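Local coordinates for protein glutaryl-CoA dehydrogenase (Mycobacterium smegmatis, PDB 3SF6) that belongs to the acyl-CoA dehydrogenase family of flavoenzymes and holds dihydroflavine-adenine dinucleotide in a pocket of its four-chain assembly, at residues A28-S31 and A32-E36; L319-G322 and R323-D326. All blocks are in the same frame, centred on the assembly; numbering follows the deposited sequence.

How the contacts relate
Following the chain from its N terminus, contact 1 comes first, where the loop after helix 20-24 turns into helix 32-49. Contact 2 comes much later, near the C-terminal end of helix 298-327. Each is a local contact within one continuous piece of chain, so neither closes a long loop; they lie in series, without nesting or crossing. Their centres are about 14 Å apart, yet they touch directly: R323 NH1 forms a salt bridge with E34 OE2 (2.8 Å), while V29 and L30 pack on L319. The pair thereby ties the start of a helix in the N-terminal domain to a helix of the C-terminal domain, a worked example of two local motifs joined through their side chains.

Contact 1 (A28-S31 and A32-E36); sequences AVLS and AEERE. With SO4 (sulfate ion), chain S.
S31 and E34 bond reciprocally. The backbone N of S31 donates to E34 OE1 at 2.9 Å, in a fairly straight bond that reaches the oxygen from above the carboxylate plane, 53° out of it. In return, E34 N donates to S31 OG at 3.1 Å. The serine can accept here because its hydroxyl is set between its own N and carbonyl carbon (chi1 70°), which turns OG toward the first turn of the helix. Its carbonyl is used as well: R35 N reaches S31 O at 2.9 Å, opening the sequence of main-chain helix bonds.

Beside this, a sulfate, probably from the crystallisation liquor, sits at the helix start. A32 N bonds its O2 at 2.9 Å, and the R35 guanidinium presents an edge, with O4 in its plane, 3.1 Å from NH1 and 3.2 Å from NH2. Two donors thus share one sulfate oxygen, while backbone N-H and arginine together answer the anion's charge. The bend of R35 at chi3 (-58°) folds the guanidinium back toward the loop, where S31 O lies over one face, near the margin of the group. NH1 is also hydrogen-bonded to N27 O.

L30 adds apolar contact. Its CB lies 3.9 Å from R35 CG and also meets E34 OE1, and its side chain continues onto L96 of helix 91-104. In the next shell, R323 holds the other carboxylate oxygen, OE2, and so probably fixes the rotation of the group that receives S31 N. Serine at the N-cap with glutamate three residues on, each bonding the other's backbone N, is the classic capping box, here marking the start of helix 32-49.

Contact 2 (L319-G322 and R323-D326); sequences LHLG and RQKD
H320 and Q324 converge on one polar atom, the carbonyl oxygen I24 O of the second subunit. H320 NE2 makes the hydrogen bond proper and Q324 NE2 adds a weak one. The side-chain nitrogens H320 NE2 and Q324 NE2 lie 3.5 Å from each other without bonding, consistent with a shared acceptor. Q324 is stretched out past CG (chi2 177°) and crosses the histidine, its amide turned 35° from the ring plane, with CG over one ring face near the rim. The opposite end of the amide packs against a leucine: Q324 OE1 lies 3.4 Å from L321 CD2.

One turn of backbone carries these groups. R323 N bonds L319 O at 2.8 Å, and the next three donors, Q324, K325 and D326, repeat the pattern onto H320, L321 and G322, as in any regular alpha helix.

On another side of the same turn, the L319 and R323 side chains run alongside each other in the same direction. A bend at chi2 (-91°) lays the arginine alongside the leucine, whose CD1 lies over the margin of one guanidinium face, 3.9 Å from R323 NH2. This apolar contact accompanies polar grips at the same group, NH1 being engaged by E34 and NH2 probably by V29 O.

Helix 298-327 meets several neighbours here. D326 accepts from the backbone N of both A91 and V92 at the start of helix 91-104, K325 pairs with E260 of helix 252-286, L321 and Q324 touch Q334 of helix 332-357, and H320 packs on L316 of the second subunit.

Contact 1 (A28-S31 and A32-E36)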
# COMPACT_ATOMS: atom_id res chain seq x y z
N ALA A 28 8.94 -27.73 12.69
CA ALA A 28 8.89 -28.92 11.87
C ALA A 28 9.75 -28.84 10.61
O ALA A 28 10.08 -29.88 10.02
CB ALA A 28 7.40 -29.28 11.52
N VAL A 29 10.15 -27.64 10.19
CA VAL A 29 11.07 -27.52 9.06
C VAL A 29 12.54 -27.23 9.40
O VAL A 29 13.35 -26.95 8.51
CB VAL A 29 10.56 -26.53 8.02
CG1 VAL A 29 9.23 -27.12 7.35
CG2 VAL A 29 10.40 -25.17 8.63
N LEU A 30 12.86 -27.34 10.69
CA LEU A 30 14.22 -27.24 11.22
C LEU A 30 14.67 -28.57 11.77
O LEU A 30 13.83 -29.45 12.07
CB LEU A 30 14.28 -26.20 12.33
CG LEU A 30 13.79 -24.79 11.94
CD1 LEU A 30 13.84 -23.89 13.18
CD2 LEU A 30 14.62 -24.20 10.81
N SER A 31 15.98 -28.75 11.87
CA SER A 31 16.55 -29.92 12.51
C SER A 31 16.68 -29.71 14.01
O SER A 31 16.67 -28.56 14.49
CB SER A 31 17.91 -30.23 11.91
OG SER A 31 18.85 -29.27 12.29
N ALA A 32 16.90 -30.80 14.73
CA ALA A 32 17.14 -30.73 16.18
C ALA A 32 18.41 -29.91 16.47
O ALA A 32 18.44 -29.13 17.43
CB ALA A 32 17.24 -32.15 16.78
N GLU A 33 19.45 -30.06 15.63
CA GLU A 33 20.69 -29.29 15.79
C GLU A 33 20.45 -27.81 15.63
O GLU A 33 21.03 -26.98 16.33
CB GLU A 33 21.74 -29.76 14.76
CG GLU A 33 22.27 -31.16 15.02
CD GLU A 33 21.42 -32.32 14.49
OE1 GLU A 33 20.31 -32.14 13.90
OE2 GLU A 33 21.91 -33.48 14.67
N GLU A 34 19.66 -27.45 14.63
CA GLU A 34 19.29 -26.06 14.37
C GLU A 34 18.45 -25.47 15.51
O GLU A 34 18.71 -24.37 15.96
CB GLU A 34 18.54 -25.96 13.06
CG GLU A 34 19.40 -26.23 11.83
CD GLU A 34 18.65 -26.56 10.57
OE1 GLU A 34 17.39 -26.65 10.55
OE2 GLU A 34 19.36 -26.78 9.56
N ARG A 35 17.46 -26.22 15.97
CA ARG A 35 16.63 -25.79 17.07
C ARG A 35 17.46 -25.61 18.35
O ARG A 35 17.24 -24.66 19.13
CB ARG A 35 15.44 -26.73 17.30
CG ARG A 35 14.41 -26.76 16.17
CD ARG A 35 13.15 -27.49 16.55
NE ARG A 35 13.41 -28.88 16.95
CZ ARG A 35 13.50 -29.93 16.15
NH1 ARG A 35 13.27 -29.83 14.83
NH2 ARG A 35 13.80 -31.10 16.68
N GLU A 36 18.40 -26.51 18.61
CA GLU A 36 19.28 -26.37 19.77
C GLU A 36 20.10 -25.08 19.75
O GLU A 36 20.17 -24.34 20.73
CB GLU A 36 20.21 -27.56 19.89
CG GLU A 36 21.13 -27.51 21.07
CD GLU A 36 21.93 -28.76 21.35
OE1 GLU A 36 21.58 -29.87 20.91
OE2 GLU A 36 22.94 -28.58 22.06
S SO4 S . 15.04 -33.72 13.52
O1 SO4 S . 14.55 -34.57 12.41
O2 SO4 S . 16.45 -33.33 13.39
O3 SO4 S . 15.14 -34.78 14.57
O4 SO4 S . 14.00 -32.68 13.88

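Contact 2 (L319-G322 and R323-D326)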
# COMPACT_ATOMS: atom_id res chain seq x y z
N LEU A 319 14.60 -19.08 5.23
CA LEU A 319 14.97 -20.50 5.33
C LEU A 319 15.36 -21.07 3.95
O LEU A 319 16.35 -21.81 3.83
CB LEU A 319 13.82 -21.29 5.93
CG LEU A 319 14.14 -22.76 6.23
CD1 LEU A 319 15.36 -22.93 7.13
CD2 LEU A 319 12.85 -23.41 6.88
N HIS A 320 14.59 -20.76 2.94
CA HIS A 320 14.89 -21.18 1.58
C HIS A 320 16.28 -20.71 1.14
O HIS A 320 17.09 -21.47 0.62
CB HIS A 320 13.80 -20.63 0.63
CG HIS A 320 14.03 -20.97 -0.80
ND1 HIS A 320 13.91 -22.26 -1.26
CD2 HIS A 320 14.29 -20.20 -1.88
CE1 HIS A 320 14.13 -22.28 -2.57
NE2 HIS A 320 14.36 -21.04 -2.97
N LEU A 321 16.57 -19.44 1.41
CA LEU A 321 17.87 -18.89 1.05
C LEU A 321 18.99 -19.56 1.84
O LEU A 321 20.07 -19.84 1.31
CB LEU A 321 17.91 -17.37 1.24
CG LEU A 321 16.98 -16.54 0.36
CD1 LEU A 321 16.84 -15.08 0.93
CD2 LEU A 321 17.40 -16.57 -1.16
N GLY A 322 18.76 -19.81 3.13
CA GLY A 322 19.74 -20.51 3.93
C GLY A 322 19.99 -21.93 3.47
O GLY A 322 21.14 -22.39 3.42
N ARG A 323 18.92 -22.64 3.11
CA ARG A 323 19.10 -23.99 2.57
C ARG A 323 19.91 -23.94 1.26
O ARG A 323 20.75 -24.79 1.04
CB ARG A 323 17.77 -24.70 2.36
CG ARG A 323 16.98 -24.91 3.69
CD ARG A 323 17.28 -26.20 4.32
NE ARG A 323 16.55 -26.39 5.59
CZ ARG A 323 17.10 -26.48 6.81
NH1 ARG A 323 18.40 -26.47 6.99
NH2 ARG A 323 16.30 -26.62 7.87
N GLN A 324 19.66 -22.93 0.42
CA GLN A 324 20.43 -22.78 -0.81
C GLN A 324 21.91 -22.50 -0.50
O GLN A 324 22.81 -23.06 -1.14
CB GLN A 324 19.87 -21.65 -1.69
CG GLN A 324 18.52 -21.95 -2.35
CD GLN A 324 17.99 -20.75 -3.16
OE1 GLN A 324 17.95 -19.59 -2.68
NE2 GLN A 324 17.57 -21.03 -4.37
N LYS A 325 22.13 -21.63 0.48
CA LYS A 325 23.49 -21.26 0.87
C LYS A 325 24.29 -22.48 1.35
O LYS A 325 25.46 -22.63 0.98
CB LYS A 325 23.46 -20.14 1.91
CG LYS A 325 24.82 -19.47 2.25
CD LYS A 325 24.62 -18.17 3.03
CE LYS A 325 25.94 -17.61 3.66
NZ LYS A 325 26.82 -17.12 2.67
N ASP A 326 23.66 -23.35 2.14
CA ASP A 326 24.32 -24.55 2.63
C ASP A 326 24.59 -25.53 1.50
O ASP A 326 25.59 -26.27 1.52
CB ASP A 326 23.50 -25.20 3.76
CG ASP A 326 23.67 -24.46 5.09
OD1 ASP A 326 24.82 -24.03 5.40
OD2 ASP A 326 22.65 -24.35 5.81